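Local coordinates for uncharacterized protein (Trypanosoma cruzi, PDB 6XYB) that is of unknown function but probably binds metal ions and may be a component of the paraflagellar rod, at residues F13-I18 with S106-T111; L7-T12 with L113-R118; L32-I37 with P51-F56; A24-T29 with E89-N94; T19-A24 with P58-W63. One frame throughout, in Å; residues are numbered along the deposited sequence.

All five contacts belong to one antiparallel sheet and the two helices on one of its faces. Contacts 1 and 2 both join strand 108-117 to the N-terminal part of the chain, with centres about 16 Å apart. Contact 5, its centre about 11 Å from that of contact 2, carries the sheet on from strand 17-21 to strand 62-66. Contacts 3 and 4 use the two ends of helix 27-36 and lie away from the known metal sites; contact 3 touches contact 5 where F54 CZ approaches M20 CE at 3.6 Å. Nearest the metals are contacts 1 and 2: the side chains of D109 and F114 lie about 9 and 8 Å from a bound magnesium ion.

Contact 1 of 5, residues F13-I18 with S106-T111; sequences FNPPVI and SGKDTT
The carbonyl oxygen of F13 is met by two neighbouring residues of 106-111: it accepts the backbone N-H of D109, with D109 N to F13 O at 2.9 Å, and also takes a CA-H...O contact from K108, CA to O 3.1 Å. The return bond runs from F13 N to D109 O at 3.0 Å, fairly straight at 164°, which makes F13 and D109 a hydrogen-bonded antiparallel pair. Their side chains share a sheet face. D109 CG lies between its backbone N and carbonyl carbon (chi1 55°), placing the carboxylate beside the phenyl ring, the two planes only 19° apart; OD2 approaches F13 CD2 obliquely at 3.7 Å. The other oxygen, OD1, is satisfied by a salt bridge to K77. Beyond F13 the pairing stops, for the peptide bonds before N14 and P15 are both cis and turn the chain sharply. K108 follows this turn with its long side chain, bent at the last torsion, and its ammonium lies very close to N14 O, the refined separation being too short to be trusted. A water links the ammonium to P15 O, lying 3.2 Å from K108 NZ and 2.7 Å from P15 O. Before the strand, S106 OG accepts from K108 N in an ST turn. The D109 side chain is about 6 Å from that of S100, seen to bind magnesium in this protein, though not in this chain. F13 is covered by K77 and F81 of helix 74-90, I101 of a second subunit packs on D109, and strand 17-21 runs on beside strand 62-66.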
# COMPACT_ATOMS: atom_id res chain seq x y z
N PHE C 13 11.60 4.71 10.52
CA PHE C 13 11.84 5.97 11.24
C PHE C 13 11.30 5.84 12.67
O PHE C 13 10.30 5.19 12.86
CB PHE C 13 11.07 7.09 10.58
CG PHE C 13 11.33 7.24 9.14
CD1 PHE C 13 12.31 8.05 8.63
CD2 PHE C 13 10.55 6.55 8.23
CE1 PHE C 13 12.58 8.13 7.27
CE2 PHE C 13 10.78 6.66 6.87
CZ PHE C 13 11.79 7.43 6.38
N ASN C 14 11.93 6.45 13.69
CA ASN C 14 13.22 7.09 13.72
C ASN C 14 14.14 6.33 14.66
O ASN C 14 13.68 5.67 15.59
CB ASN C 14 13.05 8.55 14.18
CG ASN C 14 12.58 9.42 13.04
OD1 ASN C 14 13.26 9.56 12.04
ND2 ASN C 14 11.40 10.01 13.16
N PRO C 15 15.48 6.42 14.47
CA PRO C 15 16.07 7.25 13.42
C PRO C 15 15.93 6.59 12.05
O PRO C 15 15.56 5.41 11.96
CB PRO C 15 17.55 7.35 13.81
CG PRO C 15 17.80 6.07 14.60
CD PRO C 15 16.49 5.71 15.26
N PRO C 16 16.16 7.37 10.98
CA PRO C 16 15.90 6.93 9.61
C PRO C 16 16.90 5.86 9.17
O PRO C 16 18.11 6.07 9.11
CB PRO C 16 15.97 8.15 8.72
CG PRO C 16 16.44 9.29 9.60
CD PRO C 16 16.53 8.79 11.03
N VAL C 17 16.36 4.68 8.82
CA VAL C 17 17.21 3.54 8.34
C VAL C 17 16.57 3.02 7.06
O VAL C 17 15.37 2.63 7.09
CB VAL C 17 17.39 2.39 9.35
CG1 VAL C 17 18.24 1.30 8.70
CG2 VAL C 17 17.97 2.92 10.68
N ILE C 18 17.33 3.05 5.99
CA ILE C 18 16.83 2.63 4.67
C ILE C 18 17.59 1.35 4.28
O ILE C 18 18.82 1.31 4.30
CB ILE C 18 17.02 3.71 3.61
CG1 ILE C 18 16.30 5.01 3.99
CG2 ILE C 18 16.61 3.16 2.24
CD1 ILE C 18 16.83 6.22 3.31
N SER C 106 7.60 0.67 20.20
CA SER C 106 8.90 1.27 19.79
C SER C 106 8.67 2.73 19.34
O SER C 106 9.64 3.48 19.30
CB SER C 106 9.49 0.49 18.66
OG SER C 106 8.70 0.71 17.50
N GLY C 107 7.45 3.05 18.89
CA GLY C 107 7.11 4.37 18.32
C GLY C 107 7.67 4.52 16.91
O GLY C 107 7.83 5.65 16.45
N LYS C 108 8.05 3.44 16.23
CA LYS C 108 8.68 3.51 14.90
C LYS C 108 7.69 3.11 13.81
O LYS C 108 6.79 2.29 14.08
CB LYS C 108 9.91 2.59 14.79
CG LYS C 108 11.02 2.74 15.83
CD LYS C 108 12.24 1.90 15.49
CE LYS C 108 13.38 2.10 16.47
NZ LYS C 108 14.16 3.31 16.13
N ASP C 109 7.83 3.71 12.66
CA ASP C 109 6.98 3.34 11.51
C ASP C 109 7.84 2.77 10.41
O ASP C 109 8.98 3.21 10.27
CB ASP C 109 6.13 4.46 10.96
CG ASP C 109 6.93 5.68 10.58
OD1 ASP C 109 7.29 6.44 11.53
OD2 ASP C 109 7.13 5.94 9.36
N THR C 110 7.33 1.76 9.71
CA THR C 110 8.09 1.11 8.65
C THR C 110 7.26 1.13 7.38
O THR C 110 6.12 0.64 7.46
CB THR C 110 8.45 -0.33 9.07
OG1 THR C 110 9.28 -0.24 10.24
CG2 THR C 110 9.16 -1.07 7.97
N THR C 111 7.88 1.46 6.27
CA THR C 111 7.25 1.51 4.98
C THR C 111 8.06 0.69 4.00
O THR C 111 9.27 0.86 3.92
CB THR C 111 7.10 2.93 4.51
OG1 THR C 111 6.34 3.71 5.43
CG2 THR C 111 6.59 3.02 3.10
O HOH W 1 15.36 3.01 13.18

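Contact 2 of 5, residues L7-T12 with L113-R118; sequences LCVSAT and LFFARR
C8 swings its SG anti to its backbone N (chi1 173°), while F114 sets its ring anti to its own carbonyl carbon (chi1 -65°), and these two rotations bring sulfur and ring together in a Cys sulfur-aromatic contact. SG comes within 3.7 Å of F114 CE1 and 4.5 Å of the ring centroid, approaching obliquely. The pair sits in the interior of a six-stranded antiparallel sheet, where the N-terminal strand 6-13 lies beside the C-terminal strand 108-117, so that residues about a hundred positions apart become partners. Two hydrogen-bonded pairs, L7 with F115 and V9 with L113, flank the non-hydrogen-bonded pair C8 with F114. V9 N reaches L113 O at 2.8 Å, nearly straight at 170°. L113 N returns the bond to V9 O, also at 2.8 Å. At the other pair F115 N donates to L7 O at 2.9 Å. The two faces have different neighbours. L7, V9 and F115 meet L88 of helix 74-90 within the same chain, whereas C8 and F114 pack against S78 and I85 of a third subunit, so one strand pair serves both the hydrophobic core and a subunit interface. L113 also touches S98 of the adjacent strand, a residue seen to bind magnesium in this protein, though not in this chain. On the helix side, L7 CB lies 4.0 Å from F115 CB, and two residues along, V9 CG2 lies 3.9 Å from F115 CE1, the side chains crossing obliquely.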
# COMPACT_ATOMS: atom_id res chain seq x y z
N LEU C 7 12.70 -5.54 -6.59
CA LEU C 7 13.45 -4.79 -5.58
C LEU C 7 12.48 -4.45 -4.48
O LEU C 7 11.30 -4.15 -4.74
CB LEU C 7 14.04 -3.52 -6.25
CG LEU C 7 14.86 -2.49 -5.51
CD1 LEU C 7 16.06 -3.08 -4.90
CD2 LEU C 7 15.23 -1.45 -6.56
N CYS C 8 12.96 -4.54 -3.25
CA CYS C 8 12.20 -4.08 -2.07
C CYS C 8 13.04 -3.03 -1.36
O CYS C 8 14.22 -3.35 -0.99
CB CYS C 8 11.86 -5.22 -1.11
SG CYS C 8 11.10 -4.66 0.44
N VAL C 9 12.48 -1.85 -1.15
CA VAL C 9 13.16 -0.84 -0.33
C VAL C 9 12.30 -0.67 0.93
O VAL C 9 11.07 -0.53 0.85
CB VAL C 9 13.30 0.49 -1.04
CG1 VAL C 9 13.92 1.57 -0.16
CG2 VAL C 9 14.11 0.37 -2.30
N SER C 10 12.95 -0.71 2.08
CA SER C 10 12.21 -0.52 3.32
C SER C 10 12.81 0.67 4.05
O SER C 10 14.04 0.81 4.05
CB SER C 10 12.26 -1.78 4.17
OG SER C 10 11.39 -1.70 5.28
N ALA C 11 11.96 1.44 4.71
CA ALA C 11 12.45 2.60 5.46
C ALA C 11 11.73 2.58 6.82
O ALA C 11 10.48 2.60 6.83
CB ALA C 11 12.16 3.85 4.72
N THR C 12 12.52 2.66 7.89
CA THR C 12 12.03 2.74 9.25
C THR C 12 12.49 4.08 9.81
O THR C 12 13.62 4.46 9.59
CB THR C 12 12.49 1.53 10.07
OG1 THR C 12 11.93 0.34 9.48
CG2 THR C 12 11.99 1.64 11.50
N LEU C 113 8.44 -0.40 -0.14
CA LEU C 113 8.19 0.03 -1.53
C LEU C 113 8.69 -1.15 -2.38
O LEU C 113 9.89 -1.57 -2.26
CB LEU C 113 8.95 1.32 -1.83
CG LEU C 113 8.59 2.58 -1.06
CD1 LEU C 113 9.70 3.63 -1.22
CD2 LEU C 113 7.30 3.23 -1.55
N PHE C 114 7.86 -1.62 -3.30
CA PHE C 114 8.24 -2.77 -4.14
C PHE C 114 8.27 -2.33 -5.61
O PHE C 114 7.38 -1.61 -6.07
CB PHE C 114 7.18 -3.87 -4.01
CG PHE C 114 7.08 -4.46 -2.65
CD1 PHE C 114 8.02 -5.35 -2.21
CD2 PHE C 114 6.08 -4.04 -1.79
CE1 PHE C 114 7.96 -5.91 -0.94
CE2 PHE C 114 5.98 -4.63 -0.52
CZ PHE C 114 6.94 -5.52 -0.10
N PHE C 115 9.35 -2.72 -6.29
CA PHE C 115 9.65 -2.25 -7.66
C PHE C 115 9.88 -3.43 -8.61
O PHE C 115 10.36 -4.50 -8.17
CB PHE C 115 10.92 -1.43 -7.70
CG PHE C 115 10.85 -0.17 -6.87
CD1 PHE C 115 11.16 -0.21 -5.52
CD2 PHE C 115 10.54 1.09 -7.42
CE1 PHE C 115 11.04 0.92 -4.72
CE2 PHE C 115 10.46 2.24 -6.62
CZ PHE C 115 10.70 2.13 -5.26
N ALA C 116 9.49 -3.24 -9.86
CA ALA C 116 9.74 -4.25 -10.92
C ALA C 116 10.43 -3.58 -12.10
O ALA C 116 10.38 -2.32 -12.28
CB ALA C 116 8.42 -4.89 -11.33
N ARG C 117 11.13 -4.37 -12.92
CA ARG C 117 11.74 -3.80 -14.15
C ARG C 117 10.65 -3.51 -15.17
O ARG C 117 9.59 -4.15 -15.09
CB ARG C 117 12.78 -4.74 -14.78
CG ARG C 117 14.03 -5.01 -13.98
CD ARG C 117 14.87 -3.79 -13.72
NE ARG C 117 15.60 -3.26 -14.88
CZ ARG C 117 16.36 -2.17 -14.84
NH1 ARG C 117 16.51 -1.53 -13.71
NH2 ARG C 117 16.96 -1.71 -15.93
N ARG C 118 10.87 -2.57 -16.09
CA ARG C 118 9.82 -1.92 -16.93
C ARG C 118 9.23 -2.89 -17.96
O ARG C 118 8.05 -2.69 -18.38
CB ARG C 118 10.41 -0.70 -17.64

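Contact 3 of 5, residues L32-I37 with P51-F56; sequences LLEQRI and PVKFLF
E34 reaches out of helix 27-36 toward residues 52-54. The chain leaves CB with chi1 at -123° and is extended beyond CG; this first torsion carries CG to 3.7 Å from V52 O, where it also comes near CD2 of the F54 ring, obliquely. CD then passes alongside K53 CA at 3.7 Å. At the tip the two oxygens part. OE2 accepts the backbone N-H of F54, with F54 N to E34 OE2 at 2.8 Å, on the anti side and 28° out of the carboxylate plane. OE2 also accepts a hydrogen bond from a water 2.7 Å away, which donates also to F54 O, so that both polar backbone atoms of F54 are tied to one carboxylate oxygen. OE1 has a weak salt bridge with K53 NZ at 3.4 Å. Behind this polar tip F54 turns its ring inward: L33 CB meets it obliquely, and I37 CD1 comes to its edge, 4.2 Å from F54 CZ. I18, M20, W63 and M65 of the sheet complete the ring's surroundings. L33 on the helix and I37 just after it, laid over one face of the antiparallel sheet and here fastened to the chain entering an outer strand, give the layered packing of a two-layer alpha+beta sandwich.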
# COMPACT_ATOMS: atom_id res chain seq x y z
N LEU C 32 23.78 6.35 -6.89
CA LEU C 32 22.92 7.45 -7.31
C LEU C 32 21.97 7.78 -6.15
O LEU C 32 21.74 8.95 -5.85
CB LEU C 32 22.14 7.00 -8.56
CG LEU C 32 21.17 8.00 -9.17
CD1 LEU C 32 21.11 7.78 -10.69
CD2 LEU C 32 19.78 7.90 -8.57
N LEU C 33 21.40 6.78 -5.52
CA LEU C 33 20.51 7.04 -4.36
C LEU C 33 21.24 7.64 -3.16
O LEU C 33 20.65 8.52 -2.49
CB LEU C 33 19.78 5.78 -3.93
CG LEU C 33 18.77 5.26 -4.93
CD1 LEU C 33 18.19 3.99 -4.39
CD2 LEU C 33 17.70 6.29 -5.17
N GLU C 34 22.49 7.24 -2.93
CA GLU C 34 23.36 7.81 -1.88
C GLU C 34 23.35 9.33 -2.02
O GLU C 34 23.25 10.00 -1.00
CB GLU C 34 24.78 7.27 -1.99
CG GLU C 34 25.28 6.60 -0.75
CD GLU C 34 26.50 5.76 -1.10
OE1 GLU C 34 27.42 6.27 -1.86
OE2 GLU C 34 26.49 4.62 -0.66
N GLN C 35 23.49 9.84 -3.24
CA GLN C 35 23.63 11.29 -3.53
C GLN C 35 22.27 11.97 -3.40
O GLN C 35 22.23 13.12 -2.96
CB GLN C 35 24.22 11.49 -4.92
CG GLN C 35 25.59 10.83 -5.11
CD GLN C 35 25.94 10.59 -6.56
OE1 GLN C 35 25.12 10.72 -7.46
NE2 GLN C 35 27.20 10.22 -6.79
N ARG C 36 21.19 11.31 -3.82
CA ARG C 36 19.83 11.92 -3.92
C ARG C 36 19.15 12.02 -2.55
O ARG C 36 18.42 13.00 -2.32
CB ARG C 36 18.93 11.17 -4.91
CG ARG C 36 19.53 11.05 -6.30
CD ARG C 36 19.21 12.17 -7.25
NE ARG C 36 19.39 11.69 -8.61
CZ ARG C 36 19.02 12.35 -9.70
NH1 ARG C 36 18.44 13.54 -9.58
NH2 ARG C 36 19.23 11.83 -10.90
N ILE C 37 19.29 11.02 -1.69
CA ILE C 37 18.45 10.90 -0.46
C ILE C 37 18.78 12.06 0.48
O ILE C 37 17.89 12.87 0.72
CB ILE C 37 18.55 9.51 0.20
CG1 ILE C 37 17.86 8.49 -0.72
CG2 ILE C 37 17.92 9.49 1.59
CD1 ILE C 37 18.07 7.08 -0.36
N PRO C 51 29.42 12.78 3.85
CA PRO C 51 28.15 12.20 3.39
C PRO C 51 27.93 10.75 3.88
O PRO C 51 28.85 9.99 3.94
CB PRO C 51 28.24 12.30 1.85
CG PRO C 51 29.73 12.45 1.53
CD PRO C 51 30.33 13.11 2.74
N VAL C 52 26.69 10.37 4.19
CA VAL C 52 26.40 8.98 4.64
C VAL C 52 26.30 8.06 3.42
O VAL C 52 26.04 8.53 2.28
CB VAL C 52 25.12 8.86 5.49
CG1 VAL C 52 25.26 9.53 6.85
CG2 VAL C 52 23.93 9.39 4.72
N LYS C 53 26.60 6.79 3.67
CA LYS C 53 26.79 5.77 2.61
C LYS C 53 25.88 4.58 2.88
O LYS C 53 25.54 4.27 4.04
CB LYS C 53 28.23 5.24 2.61
CG LYS C 53 29.33 6.27 2.48
CD LYS C 53 30.61 5.59 2.09
CE LYS C 53 31.23 6.16 0.83
NZ LYS C 53 30.43 5.81 -0.38
N PHE C 54 25.50 3.89 1.83
CA PHE C 54 25.00 2.53 1.95
C PHE C 54 26.15 1.56 2.18
O PHE C 54 27.17 1.62 1.45
CB PHE C 54 24.26 2.17 0.66
CG PHE C 54 22.85 2.68 0.57
CD1 PHE C 54 21.82 2.04 1.26
CD2 PHE C 54 22.54 3.74 -0.22
CE1 PHE C 54 20.50 2.45 1.18
CE2 PHE C 54 21.22 4.16 -0.32
CZ PHE C 54 20.21 3.56 0.43
N LEU C 55 25.96 0.68 3.16
CA LEU C 55 26.83 -0.47 3.44
C LEU C 55 26.16 -1.78 3.05
O LEU C 55 24.97 -1.92 3.25
CB LEU C 55 27.24 -0.50 4.91
CG LEU C 55 27.99 0.72 5.45
CD1 LEU C 55 28.49 0.46 6.88
CD2 LEU C 55 29.16 1.14 4.58
N PHE C 56 26.97 -2.70 2.50
CA PHE C 56 26.48 -4.03 2.07
C PHE C 56 26.59 -5.04 3.20
O PHE C 56 27.66 -5.21 3.79
CB PHE C 56 27.20 -4.51 0.83
CG PHE C 56 26.71 -5.84 0.36
CD1 PHE C 56 25.54 -5.91 -0.39
CD2 PHE C 56 27.41 -7.00 0.66
CE1 PHE C 56 25.12 -7.13 -0.87
CE2 PHE C 56 26.94 -8.22 0.21
CZ PHE C 56 25.81 -8.28 -0.57
O HOH W 2 27.67 2.29 -1.25

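Contact 4 of 5, residues A24-T29 with E89-N94; sequences ALREET and EGEGWN
Residues 24-29 lead from a loop into helix 27-36, with R26 at the N-cap position and T29 N bonded to R26 O at 3.0 Å. Facing them, 89-94 leaves helix 74-90 through a Schellman motif: G92, with positive phi, is its C-prime residue, and the chain then runs into strand 93-103. The backbones stay apart, T29 and E91 being closest at 6.7 Å between CA atoms, so side chains bridge the gap. E91, bent at chi2 (-74°), offers OE1 to three donors. R26 approaches side-on and grips this one oxygen with two nitrogens, NH2 at 2.8 Å from E91 OE1 and NE at 3.2 Å from it; guanidinium and carboxylate are nearly coplanar, 11° apart. T29 OG1 donates to the anti lone pair of E91 OE1 at 2.6 Å. E28 CB covers one guanidinium face, 3.6 Å above its centre. A water, in the plane of the indole at its edge, accepts from W93 NE1 at 2.9 Å and from R26 N, and donates to T29 OG1 at 2.9 Å. T29 therefore serves both the carboxylate and the water. Further along the W93 ring edge is A24 O, and R117 makes a cation-pi contact with W93 while bonding E91 O. Three N-H and O-H groups converging on OE1 keep the carboxylate nearly in the plane of the guanidinium, edge to edge, which would probably stabilise its charged form, and they tie the start of one helix to the turn that ends the other.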
# COMPACT_ATOMS: atom_id res chain seq x y z
N ALA C 24 19.42 -8.08 -8.43
CA ALA C 24 19.77 -7.32 -9.64
C ALA C 24 20.00 -5.83 -9.39
O ALA C 24 20.18 -5.09 -10.37
CB ALA C 24 18.69 -7.50 -10.66
N LEU C 25 20.06 -5.40 -8.14
CA LEU C 25 20.38 -4.00 -7.79
C LEU C 25 21.87 -3.77 -8.04
O LEU C 25 22.69 -4.44 -7.41
CB LEU C 25 19.96 -3.80 -6.33
CG LEU C 25 20.26 -2.43 -5.74
CD1 LEU C 25 19.60 -1.32 -6.54
CD2 LEU C 25 19.85 -2.34 -4.27
N ARG C 26 22.22 -2.84 -8.93
CA ARG C 26 23.62 -2.58 -9.25
C ARG C 26 24.21 -1.48 -8.35
O ARG C 26 23.46 -0.60 -7.87
CB ARG C 26 23.78 -2.29 -10.74
CG ARG C 26 23.31 -0.92 -11.15
CD ARG C 26 23.55 -0.66 -12.59
NE ARG C 26 23.02 0.66 -12.89
CZ ARG C 26 23.47 1.44 -13.88
NH1 ARG C 26 24.48 1.04 -14.61
NH2 ARG C 26 22.89 2.61 -14.11
N GLU C 27 25.54 -1.51 -8.16
CA GLU C 27 26.17 -0.53 -7.23
C GLU C 27 25.94 0.89 -7.78
O GLU C 27 25.86 1.84 -6.99
CB GLU C 27 27.61 -0.93 -6.98
CG GLU C 27 28.10 -0.33 -5.66
CD GLU C 27 29.40 -0.86 -5.08
OE1 GLU C 27 29.84 -1.93 -5.53
OE2 GLU C 27 29.97 -0.21 -4.16
N GLU C 28 25.94 1.05 -9.10
CA GLU C 28 25.77 2.39 -9.71
C GLU C 28 24.44 2.97 -9.19
O GLU C 28 24.36 4.20 -9.01
CB GLU C 28 25.93 2.25 -11.24
CG GLU C 28 27.32 1.79 -11.73
CD GLU C 28 27.60 0.28 -11.69
OE1 GLU C 28 26.81 -0.48 -11.11
OE2 GLU C 28 28.57 -0.20 -12.31
N THR C 29 23.39 2.14 -9.03
CA THR C 29 22.07 2.63 -8.62
C THR C 29 22.11 3.05 -7.14
O THR C 29 21.51 4.09 -6.76
CB THR C 29 21.03 1.53 -8.84
OG1 THR C 29 20.97 1.27 -10.23
CG2 THR C 29 19.68 1.93 -8.30
N GLU C 89 13.16 5.14 -10.67
CA GLU C 89 12.41 5.15 -11.95
C GLU C 89 13.45 5.43 -13.05
O GLU C 89 13.43 4.72 -14.07
CB GLU C 89 11.23 6.12 -11.91
CG GLU C 89 10.28 5.90 -13.08
CD GLU C 89 9.12 6.87 -13.29
OE1 GLU C 89 9.04 7.95 -12.61
OE2 GLU C 89 8.28 6.52 -14.14
N GLY C 90 14.37 6.38 -12.83
CA GLY C 90 15.39 6.74 -13.84
C GLY C 90 16.33 5.58 -14.13
O GLY C 90 16.88 5.54 -15.25
N GLU C 91 16.50 4.67 -13.16
CA GLU C 91 17.36 3.47 -13.26
C GLU C 91 16.59 2.24 -13.76
O GLU C 91 17.19 1.18 -13.73
CB GLU C 91 17.96 3.20 -11.87
CG GLU C 91 18.99 4.26 -11.52
CD GLU C 91 20.32 4.11 -12.27
OE1 GLU C 91 21.03 3.07 -12.11
OE2 GLU C 91 20.64 5.04 -13.01
N GLY C 92 15.33 2.38 -14.18
CA GLY C 92 14.55 1.34 -14.86
C GLY C 92 13.75 0.50 -13.88
O GLY C 92 13.33 -0.60 -14.26
N TRP C 93 13.53 1.01 -12.68
CA TRP C 93 12.75 0.30 -11.63
C TRP C 93 11.43 1.06 -11.40
O TRP C 93 11.46 2.22 -10.92
CB TRP C 93 13.53 0.22 -10.33
CG TRP C 93 14.74 -0.67 -10.37
CD1 TRP C 93 16.04 -0.27 -10.40
CD2 TRP C 93 14.78 -2.11 -10.36
NE1 TRP C 93 16.89 -1.38 -10.43
CE2 TRP C 93 16.12 -2.52 -10.37
CE3 TRP C 93 13.76 -3.06 -10.27
CZ2 TRP C 93 16.49 -3.87 -10.38
CZ3 TRP C 93 14.11 -4.39 -10.32
CH2 TRP C 93 15.44 -4.77 -10.30
N ASN C 94 10.34 0.33 -11.62
CA ASN C 94 8.97 0.88 -11.66
C ASN C 94 8.26 0.51 -10.35
O ASN C 94 8.32 -0.63 -9.94
CB ASN C 94 8.17 0.41 -12.88
CG ASN C 94 8.80 0.84 -14.19
OD1 ASN C 94 9.12 0.02 -15.03
ND2 ASN C 94 9.11 2.12 -14.32
O HOH W 3 19.76 -1.39 -10.47

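Contact 5 of 5, residues T19-A24 with P58-W63; sequences TMLGSA and PNPDHW
Antiparallel strand pairing joins M20 of strand 17-21 to W63 of strand 62-66, next to the outer strand 55-57 of the sheet. The two residues form a hydrogen-bonded pair: M20 N donates to W63 O at 2.8 Å, and W63 N donates to M20 O at 3.0 Å with 166° at the hydrogen. W63 O also takes a CA-H...O contact from T19 CA at 3.2 Å. On one face M20 CE comes to 4.3 Å from W63 CB. On the other, the strand pairing brings H62 CB within 3.9 Å of L21 CG, the two side chains lying side by side and pointing the same way. H62 CG stands between its backbone N and carbonyl carbon (chi1 75°), which sends ring atom CD2 to 3.9 Å from T19 CG2, the two side chains crossing obliquely. The imidazole rotation is fixed by its own turn, for H62 ND1 donates to P60 O at 3.0 Å, nearly in the ring plane. P60, preceded by a cis peptide bond, places its CG 4.4 Å from L21 CD2. L75 of a third subunit packs on P60 and H62, and S78 of that subunit on L21. Within the chain, strand 6-13 flanks strand 17-21, pairing C8 with L21 and S10 with T19; V30 and L33 of helix 27-36 cover M20, V30 also touches W63, and F56 of strand 55-57 meets the W63 ring edge-to-face.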
# COMPACT_ATOMS: atom_id res chain seq x y z
N THR C 19 16.86 0.30 3.92
CA THR C 19 17.42 -0.98 3.45
C THR C 19 16.90 -1.27 2.04
O THR C 19 15.72 -1.02 1.77
CB THR C 19 17.10 -2.10 4.43
OG1 THR C 19 15.73 -2.14 4.78
CG2 THR C 19 17.88 -2.00 5.71
N MET C 20 17.75 -1.85 1.21
CA MET C 20 17.40 -2.18 -0.17
C MET C 20 17.78 -3.62 -0.44
O MET C 20 18.94 -3.98 -0.22
CB MET C 20 18.15 -1.23 -1.12
CG MET C 20 17.95 0.21 -0.76
SD MET C 20 18.30 1.36 -2.07
CE MET C 20 20.01 1.16 -2.27
N LEU C 21 16.81 -4.43 -0.87
CA LEU C 21 16.99 -5.86 -1.19
C LEU C 21 16.64 -6.08 -2.64
O LEU C 21 15.72 -5.53 -3.13
CB LEU C 21 16.05 -6.72 -0.35
CG LEU C 21 16.33 -6.90 1.12
CD1 LEU C 21 15.93 -5.65 1.87
CD2 LEU C 21 15.57 -8.14 1.62
N GLY C 22 17.39 -6.95 -3.29
CA GLY C 22 17.17 -7.30 -4.70
C GLY C 22 18.47 -7.74 -5.35
O GLY C 22 19.41 -6.94 -5.31
N SER C 23 18.53 -8.96 -5.91
CA SER C 23 19.73 -9.58 -6.52
C SER C 23 20.29 -8.69 -7.63
O SER C 23 21.53 -8.64 -7.79
CB SER C 23 19.47 -10.98 -7.06
OG SER C 23 18.26 -11.05 -7.82
N ALA C 24 19.42 -8.08 -8.43
CA ALA C 24 19.77 -7.32 -9.64
C ALA C 24 20.00 -5.83 -9.39
O ALA C 24 20.18 -5.09 -10.37
CB ALA C 24 18.69 -7.50 -10.66
N PRO C 58 25.49 -9.45 3.71
CA PRO C 58 24.91 -10.66 3.15
C PRO C 58 23.84 -11.27 4.06
O PRO C 58 23.71 -10.85 5.22
CB PRO C 58 26.14 -11.56 3.02
CG PRO C 58 27.00 -11.17 4.22
CD PRO C 58 26.82 -9.67 4.31
N ASN C 59 23.05 -12.19 3.50
CA ASN C 59 22.23 -13.19 4.25
C ASN C 59 21.16 -12.54 5.18
O ASN C 59 21.28 -12.65 6.46
CB ASN C 59 23.17 -14.12 5.01
N PRO C 60 20.14 -11.81 4.62
CA PRO C 60 19.92 -11.70 3.18
C PRO C 60 20.74 -10.54 2.66
O PRO C 60 20.98 -9.60 3.39
CB PRO C 60 18.43 -11.38 3.05
CG PRO C 60 18.12 -10.56 4.29
CD PRO C 60 19.10 -11.05 5.35
N ASP C 61 21.19 -10.68 1.42
CA ASP C 61 22.02 -9.67 0.75
C ASP C 61 21.21 -8.38 0.66
O ASP C 61 20.04 -8.35 0.11
CB ASP C 61 22.44 -10.10 -0.66
CG ASP C 61 23.30 -11.35 -0.69
OD1 ASP C 61 23.82 -11.76 0.38
OD2 ASP C 61 23.44 -11.91 -1.79
N HIS C 62 21.80 -7.30 1.16
CA HIS C 62 21.15 -5.97 1.09
C HIS C 62 22.14 -4.85 1.35
O HIS C 62 23.25 -5.09 1.87
CB HIS C 62 19.96 -5.90 2.10
CG HIS C 62 20.40 -5.75 3.53
ND1 HIS C 62 20.94 -6.76 4.25
CD2 HIS C 62 20.35 -4.68 4.37
CE1 HIS C 62 21.20 -6.35 5.45
NE2 HIS C 62 20.92 -5.05 5.55
N TRP C 63 21.67 -3.64 1.07
CA TRP C 63 22.35 -2.36 1.34
C TRP C 63 21.57 -1.61 2.42
O TRP C 63 20.33 -1.55 2.38
CB TRP C 63 22.42 -1.55 0.06
CG TRP C 63 23.24 -2.23 -0.97
CD1 TRP C 63 22.82 -3.08 -1.96
CD2 TRP C 63 24.65 -2.04 -1.19
NE1 TRP C 63 23.87 -3.40 -2.79
CE2 TRP C 63 25.01 -2.78 -2.35
CE3 TRP C 63 25.64 -1.21 -0.61
CZ2 TRP C 63 26.33 -2.80 -2.84
CZ3 TRP C 63 26.95 -1.27 -1.08
CH2 TRP C 63 27.28 -2.03 -2.21